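Local coordinates for SusD superfamily protein (Bacteroides vulgatus ATCC 8482, PDB 3JQ0) that probably binds nutrients, most likely glycans, at the bacterial outer membrane, at residues R24-N29 / M75-N80; D270-I275 / A290-L295; K447-I452 / S464-S469. All coordinates share one frame; numbering follows the deposited sequence. Where two conformers were deposited one is given.

Overall arrangement
Contacts 1 and 3 are buried near the middle of the chain, their centres about 22 Å apart, whereas contact 2 lies farther out, its centre about 32 Å from the centre of either, and is only partly buried. No two of them share a helix. Contact 1 sets the break between helices 9-25 and 27-34 against the start of helix 75-91, combining apolar packing with two lysines that share one carboxylate. Contacts 2 and 3 each pack a helix against a loop that follows it later in the chain. Contact 2 does so with aliphatic side chains and a weakly held bridging water, contact 3 with a tryptophan edge resting on a hydrogen-bonded ST turn.

Contact 1. Residues R24-N29 / M75-N80; sequences REKSYN and MYKIIN
Lys26 and Ile78 run past each other in opposite directions, the stem of the lysine lying alongside the long branch of the isoleucine. Lys26 CG is 3.9 Å from Ile78 CD1, and Lys26 CD is almost as near. Ile78 turns CG1 opposite its own carbonyl carbon (chi1 -44°), which sends CD1 across to the lysine stem. The selenomethionine Met75 extends this greasy patch, its CG 4.5 Å from Lys26 CG, and both Met75 and Ile78 rest on Leu114 of helix 97-122. A lysine suits this place because its methylenes can be buried while a bend at chi2 carries the ammonium toward Asp74. The backbone beside it, between helices 9-25 and 27-34, is fixed by Ser27: Ser27 OG gives Arg24 O a 2.7 Å bond on a lone pair in the carbonyl plane, and Ser27 N binds the same oxygen. Lys26 NZ and Lys77 NZ come within 4.3 Å of each other, yet both form salt bridges with the same oxygen of Asp74. A water also lies between them, though its links are doubtful. Two cations sharing one carboxylate probably keep Asp74 ionised, and its charge in turn offsets part of their repulsion.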
loop_
_atom_site.group_PDB
_atom_site.type_symbol
_atom_site.label_atom_id
_atom_site.label_comp_id
_atom_site.label_asym_id
_atom_site.label_seq_id
_atom_site.Cartn_x
_atom_site.Cartn_y
_atom_site.Cartn_z
ATOM N N ARG A 24 -2.796 -12.914 2.194
ATOM C CA ARG A 24 -1.537 -12.783 1.506
ATOM C C ARG A 24 -1.667 -12.955 -0.021
ATOM O O ARG A 24 -1.035 -12.252 -0.823
ATOM C CB ARG A 24 -0.524 -13.799 2.044
ATOM C CG ARG A 24 0.737 -13.912 1.229
ATOM C CD ARG A 24 1.784 -14.741 1.924
ATOM N NE ARG A 24 1.373 -16.137 2.011
ATOM C CZ ARG A 24 1.870 -17.006 2.864
ATOM N NH1 ARG A 24 2.871 -16.724 3.670
ATOM N NH2 ARG A 24 1.373 -18.239 2.860
ATOM N N GLU A 25 -2.548 -13.857 -0.440
ATOM C CA GLU A 25 -2.752 -14.027 -1.878
ATOM C C GLU A 25 -3.263 -12.777 -2.544
ATOM O O GLU A 25 -3.070 -12.617 -3.760
ATOM C CB GLU A 25 -3.748 -15.144 -2.169
ATOM C CG GLU A 25 -3.325 -16.522 -1.699
ATOM C CD GLU A 25 -4.266 -17.567 -2.177
ATOM O OE1 GLU A 25 -5.495 -17.495 -1.874
ATOM O OE2 GLU A 25 -3.854 -18.464 -2.942
ATOM N N LYS A 26 -3.918 -11.891 -1.806
ATOM C CA LYS A 26 -4.455 -10.635 -2.329
ATOM C C LYS A 26 -3.503 -9.446 -2.245
ATOM O O LYS A 26 -3.888 -8.353 -2.611
ATOM C CB LYS A 26 -5.779 -10.290 -1.649
ATOM C CG LYS A 26 -6.973 -11.006 -2.381
ATOM C CD LYS A 26 -6.751 -12.378 -2.868
ATOM C CE LYS A 26 -7.832 -12.955 -3.720
ATOM N NZ LYS A 26 -7.697 -14.418 -3.884
ATOM N N SER A 27 -2.277 -9.691 -1.816
ATOM C CA SER A 27 -1.248 -8.624 -1.715
ATOM C C SER A 27 -1.158 -7.818 -2.985
ATOM O O SER A 27 -1.146 -6.579 -2.949
ATOM C CB SER A 27 0.158 -9.323 -1.551
ATOM O OG SER A 27 0.383 -9.940 -0.371
ATOM N N TYR A 28 -1.012 -8.524 -4.103
ATOM C CA TYR A 28 -0.895 -7.870 -5.384
ATOM C C TYR A 28 -2.134 -7.009 -5.679
ATOM O O TYR A 28 -2.020 -5.848 -6.085
ATOM C CB TYR A 28 -0.644 -8.916 -6.473
ATOM C CG TYR A 28 -0.545 -8.341 -7.862
ATOM C CD1 TYR A 28 0.276 -7.295 -8.149
ATOM C CD2 TYR A 28 -1.270 -8.911 -8.898
ATOM C CE1 TYR A 28 0.382 -6.795 -9.448
ATOM C CE2 TYR A 28 -1.188 -8.455 -10.172
ATOM C CZ TYR A 28 -0.358 -7.365 -10.456
ATOM O OH TYR A 28 -0.260 -6.892 -11.750
ATOM N N ASN A 29 -3.332 -7.585 -5.482
ATOM C CA ASN A 29 -4.544 -6.790 -5.672
ATOM C C ASN A 29 -4.596 -5.572 -4.776
ATOM O O ASN A 29 -5.065 -4.518 -5.221
ATOM C CB ASN A 29 -5.782 -7.636 -5.483
ATOM C CG ASN A 29 -6.107 -8.521 -6.650
ATOM O OD1 ASN A 29 -5.525 -8.414 -7.713
ATOM N ND2 ASN A 29 -7.093 -9.400 -6.447
HETATM N N MSE A 75 -12.258 -11.254 -3.247
HETATM C CA MSE A 75 -12.315 -11.050 -1.783
HETATM C C MSE A 75 -13.457 -11.751 -1.071
HETATM O O MSE A 75 -13.331 -12.080 0.104
HETATM C CB MSE A 75 -12.261 -9.570 -1.465
HETATM C CG MSE A 75 -10.910 -8.955 -1.737
HETATM SE SE MSE A 75 -10.852 -7.077 -1.168
HETATM C CE MSE A 75 -10.956 -6.234 -2.851
ATOM N N TYR A 76 -14.551 -12.027 -1.783
ATOM C CA TYR A 76 -15.707 -12.610 -1.107
ATOM C C TYR A 76 -15.470 -14.022 -0.599
ATOM O O TYR A 76 -15.987 -14.417 0.436
ATOM C CB TYR A 76 -16.970 -12.562 -1.933
ATOM C CG TYR A 76 -17.616 -11.196 -1.852
ATOM C CD1 TYR A 76 -18.409 -10.857 -0.773
ATOM C CD2 TYR A 76 -17.409 -10.223 -2.802
ATOM C CE1 TYR A 76 -19.006 -9.592 -0.648
ATOM C CE2 TYR A 76 -17.977 -8.940 -2.691
ATOM C CZ TYR A 76 -18.781 -8.634 -1.635
ATOM O OH TYR A 76 -19.342 -7.395 -1.571
ATOM N N LYS A 77 -14.660 -14.816 -1.275
ATOM C CA LYS A 77 -14.453 -16.178 -0.730
ATOM C C LYS A 77 -13.548 -16.101 0.509
ATOM O O LYS A 77 -13.613 -16.989 1.344
ATOM C CB LYS A 77 -14.020 -17.201 -1.761
ATOM C CG LYS A 77 -12.649 -16.989 -2.326
ATOM C CD LYS A 77 -12.364 -18.187 -3.258
ATOM C CE LYS A 77 -11.150 -18.111 -4.136
ATOM N NZ LYS A 77 -9.938 -18.029 -3.307
ATOM N N ILE A 78 -12.724 -15.028 0.660
ATOM C CA ILE A 78 -12.022 -14.810 1.932
ATOM C C ILE A 78 -12.987 -14.424 3.027
ATOM O O ILE A 78 -12.963 -14.970 4.120
ATOM C CB ILE A 78 -10.882 -13.743 1.833
ATOM C CG1 ILE A 78 -10.033 -13.928 0.559
ATOM C CG2 ILE A 78 -10.071 -13.694 3.089
ATOM C CD1 ILE A 78 -8.989 -12.868 0.355
ATOM N N ILE A 79 -13.856 -13.485 2.705
ATOM C CA ILE A 79 -14.885 -13.027 3.632
ATOM C C ILE A 79 -15.709 -14.219 4.147
ATOM O O ILE A 79 -15.988 -14.331 5.349
ATOM C CB ILE A 79 -15.744 -11.905 2.991
ATOM C CG1 ILE A 79 -14.893 -10.632 2.836
ATOM C CG2 ILE A 79 -17.001 -11.611 3.827
ATOM C CD1 ILE A 79 -15.497 -9.600 1.878
ATOM N N ASN A 80 -16.091 -15.123 3.246
ATOM C CA ASN A 80 -16.839 -16.329 3.627
ATOM C C ASN A 80 -16.097 -17.095 4.707
ATOM O O ASN A 80 -16.680 -17.491 5.729
ATOM C CB ASN A 80 -17.055 -17.192 2.378
ATOM C CG ASN A 80 -17.950 -18.440 2.601
ATOM O OD1 ASN A 80 -18.183 -18.929 3.721
ATOM N ND2 ASN A 80 -18.412 -18.981 1.474
HETATM O O HOH W 1 -9.558 -15.409 -2.617
#

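Contact 2. Residues D270-I275 / A290-L295; sequences DKMVKI and AQLNGL
Beside the touching pairs Val273 with Ala290 and Met272 with Leu292 lies a planar group, the Asn293 carboxamide, whose OD1 accepts a hydrogen bond from Gln269 N at the start of helix 269-275 and a weak one of 3.3 Å from a water. Here a short helix, with a wider pi-type turn at 271-275, packs on a loop that crosses it within the SusD-family fold. The water in turn accepts from Asp270 N at 3.0 Å, so one amide oxygen serves two backbone N-H groups of the helix's first turn, one directly and one through solvent. Asparagine suits the place, since its short side chain carries a carbonyl from the loop toward N-H groups that have no earlier helical turn to bond to.

The packing is aliphatic and fairly loose. Met272, built as selenomethionine, brings its terminal methyl CE to 4.4 Å from Leu292 CD1, and both side chains rest on Ile338 of strand 332-339, so the flexible and the branched chain meet over a shared apolar floor. Where the backbones come nearest, CA to CA 5.7 Å for Val273 and Ala290, a valine and an alanine meet, short side chains suited to so close an approach. Val273 puts CG1 opposite its backbone N (chi1 162°), which leaves CG2 to face the loop. Val273 CG2 is 4.1 Å from Ala290 CB and equally far from Ala290 O, the carbonyl oxygen that accepts a hydrogen bond from Gln269 NE2.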
loop_
_atom_site.group_PDB
_atom_site.type_symbol
_atom_site.label_atom_id
_atom_site.label_comp_id
_atom_site.label_asym_id
_atom_site.label_seq_id
_atom_site.Cartn_x
_atom_site.Cartn_y
_atom_site.Cartn_z
ATOM N N ASP A 270 18.735 -9.810 -19.075
ATOM C CA ASP A 270 19.484 -9.574 -20.284
ATOM C C ASP A 270 19.685 -8.068 -20.551
ATOM O O ASP A 270 20.719 -7.667 -21.077
ATOM C CB ASP A 270 18.865 -10.262 -21.514
ATOM C CG ASP A 270 17.630 -9.585 -22.021
ATOM O OD1 ASP A 270 16.643 -9.647 -21.300
ATOM O OD2 ASP A 270 17.660 -8.909 -23.113
ATOM N N LYS A 271 18.717 -7.240 -20.192
ATOM C CA LYS A 271 18.861 -5.795 -20.353
ATOM C C LYS A 271 19.886 -5.275 -19.361
ATOM O O LYS A 271 20.771 -4.475 -19.706
ATOM C CB LYS A 271 17.518 -5.073 -20.174
ATOM C CG LYS A 271 16.487 -5.396 -21.244
ATOM C CD LYS A 271 16.888 -4.843 -22.603
ATOM C CE LYS A 271 15.781 -5.005 -23.648
ATOM N NZ LYS A 271 15.511 -6.381 -23.852
HETATM N N MSE A 272 19.816 -5.750 -18.124
HETATM C CA MSE A 272 20.765 -5.335 -17.108
HETATM C C MSE A 272 22.199 -5.719 -17.470
HETATM O O MSE A 272 23.131 -4.988 -17.193
HETATM C CB MSE A 272 20.452 -5.924 -15.767
HETATM C CG MSE A 272 19.109 -5.511 -15.155
HETATM SE SE MSE A 272 18.875 -3.587 -14.942
HETATM C CE MSE A 272 20.186 -3.255 -13.561
ATOM N N VAL A 273 22.377 -6.889 -18.083
ATOM C CA VAL A 273 23.705 -7.462 -18.358
ATOM C C VAL A 273 24.256 -6.929 -19.671
ATOM O O VAL A 273 25.471 -6.719 -19.757
ATOM C CB VAL A 273 23.632 -9.064 -18.365
ATOM C CG1 VAL A 273 24.858 -9.683 -19.060
ATOM C CG2 VAL A 273 23.409 -9.579 -16.944
ATOM N N LYS A 274 23.438 -6.823 -20.719
ATOM C CA LYS A 274 23.908 -6.590 -22.076
ATOM C C LYS A 274 23.688 -5.201 -22.574
ATOM O O LYS A 274 24.401 -4.743 -23.461
ATOM C CB LYS A 274 23.247 -7.560 -23.078
ATOM C CG LYS A 274 23.463 -9.051 -22.814
ATOM C CD LYS A 274 22.899 -9.980 -23.928
ATOM N N ILE A 275 22.691 -4.474 -22.059
ATOM C CA ILE A 275 22.210 -3.247 -22.746
ATOM C C ILE A 275 22.449 -1.989 -21.923
ATOM O O ILE A 275 22.920 -1.001 -22.455
ATOM C CB ILE A 275 20.727 -3.375 -23.086
ATOM C CG1 ILE A 275 20.482 -4.615 -23.982
ATOM C CG2 ILE A 275 20.170 -2.090 -23.774
ATOM C CD1 ILE A 275 21.271 -4.654 -25.276
ATOM N N ALA A 290 23.146 -7.186 -11.691
ATOM C CA ALA A 290 23.070 -8.210 -12.723
ATOM C C ALA A 290 22.223 -9.408 -12.324
ATOM O O ALA A 290 21.897 -10.216 -13.166
ATOM C CB ALA A 290 24.471 -8.701 -13.117
ATOM N N GLN A 291 21.869 -9.516 -11.036
ATOM C CA GLN A 291 21.036 -10.630 -10.544
ATOM C C GLN A 291 19.556 -10.402 -10.805
ATOM O O GLN A 291 18.761 -11.330 -10.656
ATOM C CB GLN A 291 21.224 -10.809 -9.038
ATOM C CG GLN A 291 22.650 -11.135 -8.670
ATOM C CD GLN A 291 22.953 -10.929 -7.193
ATOM O OE1 GLN A 291 22.178 -10.350 -6.448
ATOM N NE2 GLN A 291 24.105 -11.426 -6.770
ATOM N N LEU A 292 19.148 -9.180 -11.135
ATOM C CA LEU A 292 17.708 -8.881 -11.259
ATOM C C LEU A 292 17.159 -9.540 -12.508
ATOM O O LEU A 292 17.736 -9.387 -13.562
ATOM C CB LEU A 292 17.473 -7.371 -11.315
ATOM C CG LEU A 292 17.950 -6.568 -10.121
ATOM C CD1 LEU A 292 17.753 -5.039 -10.412
ATOM C CD2 LEU A 292 17.296 -6.960 -8.787
ATOM N N ASN A 293 15.990 -10.172 -12.407
ATOM C CA ASN A 293 15.338 -10.753 -13.571
ATOM C C ASN A 293 13.857 -10.835 -13.392
ATOM O O ASN A 293 13.372 -11.530 -12.531
ATOM C CB ASN A 293 15.838 -12.155 -13.867
ATOM C CG ASN A 293 15.381 -12.652 -15.213
ATOM O OD1 ASN A 293 15.409 -11.890 -16.208
ATOM N ND2 ASN A 293 14.972 -13.905 -15.266
ATOM N N GLY A 294 13.121 -10.133 -14.186
ATOM C CA GLY A 294 11.692 -10.103 -14.139
ATOM C C GLY A 294 11.139 -9.576 -15.430
ATOM O O GLY A 294 11.802 -9.560 -16.468
ATOM N N LEU A 295 9.898 -9.131 -15.380
ATOM C CA LEU A 295 9.208 -8.518 -16.492
ATOM C C LEU A 295 8.560 -7.225 -16.002
ATOM O O LEU A 295 7.973 -7.213 -14.923
ATOM C CB LEU A 295 8.166 -9.495 -17.012
ATOM C CG LEU A 295 7.459 -9.264 -18.318
ATOM C CD1 LEU A 295 8.374 -9.618 -19.454
ATOM C CD2 LEU A 295 6.192 -10.195 -18.419
HETATM O O HOH W 2 16.687 -11.952 -19.283
#

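Contact 3. Residues K447-I452 / S464-S469; sequences KRWYDI and SSAEQS
Ser464 OG is gripped twice while it lies against the edge of Trp449: it accepts from Ala466 N at 3.0 Å, a fairly straight bond of 162° at the hydrogen, and is hydrogen-bonded to Val460 O of helix 457-463. The hydroxyl oxygen sits near the indole plane, 3.7 Å from Trp449 CZ3, and Ser464 CB also meets this edge. Next to it Ala466 CB approaches the same rim, 3.7 Å from Trp449 CH2, its single methyl short enough to fit there. Trp449 reaches the loop because its CG stands opposite the backbone N (chi1 171°), which carries the six-membered ring outward from helix 448-455, with Val460 against it too. Ile452, one turn further on, meets the same serine carbon, its CD1 4.2 Å from Ser464 CB. A valine in place of Ser464 would probably leave both Ala466 N and Val460 O without their mate and allow the turn to drift from the tryptophan edge. Serine thus suits the spot by being small enough to lie against both Trp449 and Ile452 and polar enough to tie down the backbone. The hydroxyl accepting from the N-H two residues on makes this an ST turn, here following helix 457-463 and packed on helix 448-455.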
loop_
_atom_site.group_PDB
_atom_site.type_symbol
_atom_site.label_atom_id
_atom_site.label_comp_id
_atom_site.label_asym_id
_atom_site.label_seq_id
_atom_site.Cartn_x
_atom_site.Cartn_y
_atom_site.Cartn_z
ATOM N N LYS A 447 -0.462 3.014 -1.870
ATOM C CA LYS A 447 -1.061 4.138 -1.147
ATOM C C LYS A 447 -1.532 5.323 -1.995
ATOM O O LYS A 447 -2.529 5.940 -1.633
ATOM C CB LYS A 447 -0.114 4.689 -0.090
ATOM C CG LYS A 447 0.478 3.616 0.834
ATOM C CD LYS A 447 -0.557 2.753 1.552
ATOM C CE LYS A 447 0.089 1.771 2.501
ATOM N NZ LYS A 447 -0.882 0.835 3.165
ATOM N N ARG A 448 -0.830 5.669 -3.078
ATOM C CA ARG A 448 -1.010 6.960 -3.724
ATOM C C ARG A 448 -2.406 7.206 -4.249
ATOM O O ARG A 448 -2.901 8.347 -4.139
ATOM C CB ARG A 448 0.046 7.113 -4.837
ATOM C CG ARG A 448 -0.054 8.370 -5.673
ATOM C CD ARG A 448 0.212 9.655 -4.930
ATOM N NE ARG A 448 0.390 10.731 -5.890
ATOM C CZ ARG A 448 0.674 11.986 -5.544
ATOM N NH1 ARG A 448 0.723 12.362 -4.284
ATOM N NH2 ARG A 448 0.938 12.876 -6.494
ATOM N N TRP A 449 -3.017 6.218 -4.908
ATOM C CA TRP A 449 -4.376 6.392 -5.388
ATOM C C TRP A 449 -5.377 6.577 -4.259
ATOM O O TRP A 449 -6.232 7.467 -4.294
ATOM C CB TRP A 449 -4.744 5.245 -6.325
ATOM C CG TRP A 449 -6.204 5.197 -6.708
ATOM C CD1 TRP A 449 -7.127 4.331 -6.221
ATOM C CD2 TRP A 449 -6.894 6.023 -7.673
ATOM N NE1 TRP A 449 -8.351 4.531 -6.811
ATOM C CE2 TRP A 449 -8.245 5.553 -7.713
ATOM C CE3 TRP A 449 -6.514 7.055 -8.507
ATOM C CZ2 TRP A 449 -9.184 6.132 -8.530
ATOM C CZ3 TRP A 449 -7.442 7.626 -9.334
ATOM C CH2 TRP A 449 -8.775 7.145 -9.340
ATOM N N TYR A 450 -5.259 5.778 -3.215
ATOM C CA TYR A 450 -6.140 5.935 -2.071
ATOM C C TYR A 450 -5.918 7.293 -1.403
ATOM O O TYR A 450 -6.882 7.879 -0.903
ATOM C CB TYR A 450 -5.953 4.778 -1.104
ATOM C CG TYR A 450 -6.565 3.462 -1.495
ATOM C CD1 TYR A 450 -7.756 3.380 -2.181
ATOM C CD2 TYR A 450 -6.024 2.259 -1.057
ATOM C CE1 TYR A 450 -8.392 2.176 -2.413
ATOM C CE2 TYR A 450 -6.639 1.066 -1.307
ATOM C CZ TYR A 450 -7.857 1.004 -1.924
ATOM O OH TYR A 450 -8.543 -0.178 -2.115
ATOM N N ASP A 451 -4.684 7.804 -1.369
ATOM C CA ASP A 451 -4.423 9.130 -0.775
ATOM C C ASP A 451 -5.205 10.211 -1.484
ATOM O O ASP A 451 -5.849 11.070 -0.867
ATOM C CB ASP A 451 -2.923 9.482 -0.896
ATOM C CG ASP A 451 -1.962 8.673 -0.053
ATOM O OD1 ASP A 451 -2.395 8.011 0.899
ATOM O OD2 ASP A 451 -0.730 8.789 -0.360
ATOM N N ILE A 452 -5.114 10.259 -2.811
ATOM C CA ILE A 452 -5.759 11.313 -3.564
ATOM C C ILE A 452 -7.267 11.143 -3.559
ATOM O O ILE A 452 -8.028 12.105 -3.478
ATOM C CB ILE A 452 -5.110 11.528 -4.952
ATOM C CG1 ILE A 452 -5.333 10.355 -5.904
ATOM C CG2 ILE A 452 -3.632 11.875 -4.772
ATOM C CD1 ILE A 452 -4.652 10.516 -7.264
ATOM N N SER A 464 -3.939 12.362 -11.340
ATOM C CA SER A 464 -4.314 11.225 -12.143
ATOM C C SER A 464 -5.058 11.675 -13.366
ATOM O O SER A 464 -5.546 12.803 -13.427
ATOM C CB SER A 464 -5.226 10.247 -11.371
ATOM O OG SER A 464 -6.591 10.644 -11.386
ATOM N N SER A 465 -5.273 10.730 -14.278
ATOM C CA SER A 465 -6.109 10.918 -15.474
ATOM C C SER A 465 -7.530 10.374 -15.292
ATOM O O SER A 465 -8.261 10.276 -16.270
ATOM C CB SER A 465 -5.457 10.263 -16.653
ATOM O OG SER A 465 -5.269 8.879 -16.382
ATOM N N ALA A 466 -7.935 10.095 -14.056
ATOM C CA ALA A 466 -9.281 9.574 -13.825
ATOM C C ALA A 466 -10.350 10.579 -14.206
ATOM O O ALA A 466 -10.146 11.779 -14.140
ATOM C CB ALA A 466 -9.421 9.153 -12.368
ATOM N N GLU A 467 -11.506 10.058 -14.540
ATOM C CA GLU A 467 -12.688 10.848 -14.772
ATOM C C GLU A 467 -13.578 10.810 -13.560
ATOM O O GLU A 467 -13.694 9.789 -12.883
ATOM C CB GLU A 467 -13.461 10.298 -15.962
ATOM C CG GLU A 467 -12.695 10.408 -17.272
ATOM C CD GLU A 467 -13.445 9.776 -18.433
ATOM O OE1 GLU A 467 -13.610 8.545 -18.455
ATOM O OE2 GLU A 467 -13.918 10.537 -19.303
ATOM N N GLN A 468 -14.223 11.931 -13.250
ATOM C CA GLN A 468 -14.942 12.068 -12.016
ATOM C C GLN A 468 -16.130 11.104 -11.890
ATOM O O GLN A 468 -16.493 10.671 -10.793
ATOM C CB GLN A 468 -15.388 13.532 -11.823
ATOM C CG GLN A 468 -15.893 13.748 -10.413
ATOM C CD GLN A 468 -16.170 15.168 -10.074
ATOM O OE1 GLN A 468 -16.098 16.058 -10.956
ATOM N NE2 GLN A 468 -16.537 15.415 -8.804
ATOM N N SER A 469 -16.711 10.725 -13.022
ATOM C CA SER A 469 -17.793 9.738 -13.041
ATOM C C SER A 469 -17.324 8.276 -12.955
ATOM O O SER A 469 -18.165 7.390 -12.846
ATOM C CB SER A 469 -18.637 9.891 -14.313
ATOM O OG SER A 469 -17.855 9.609 -15.464
#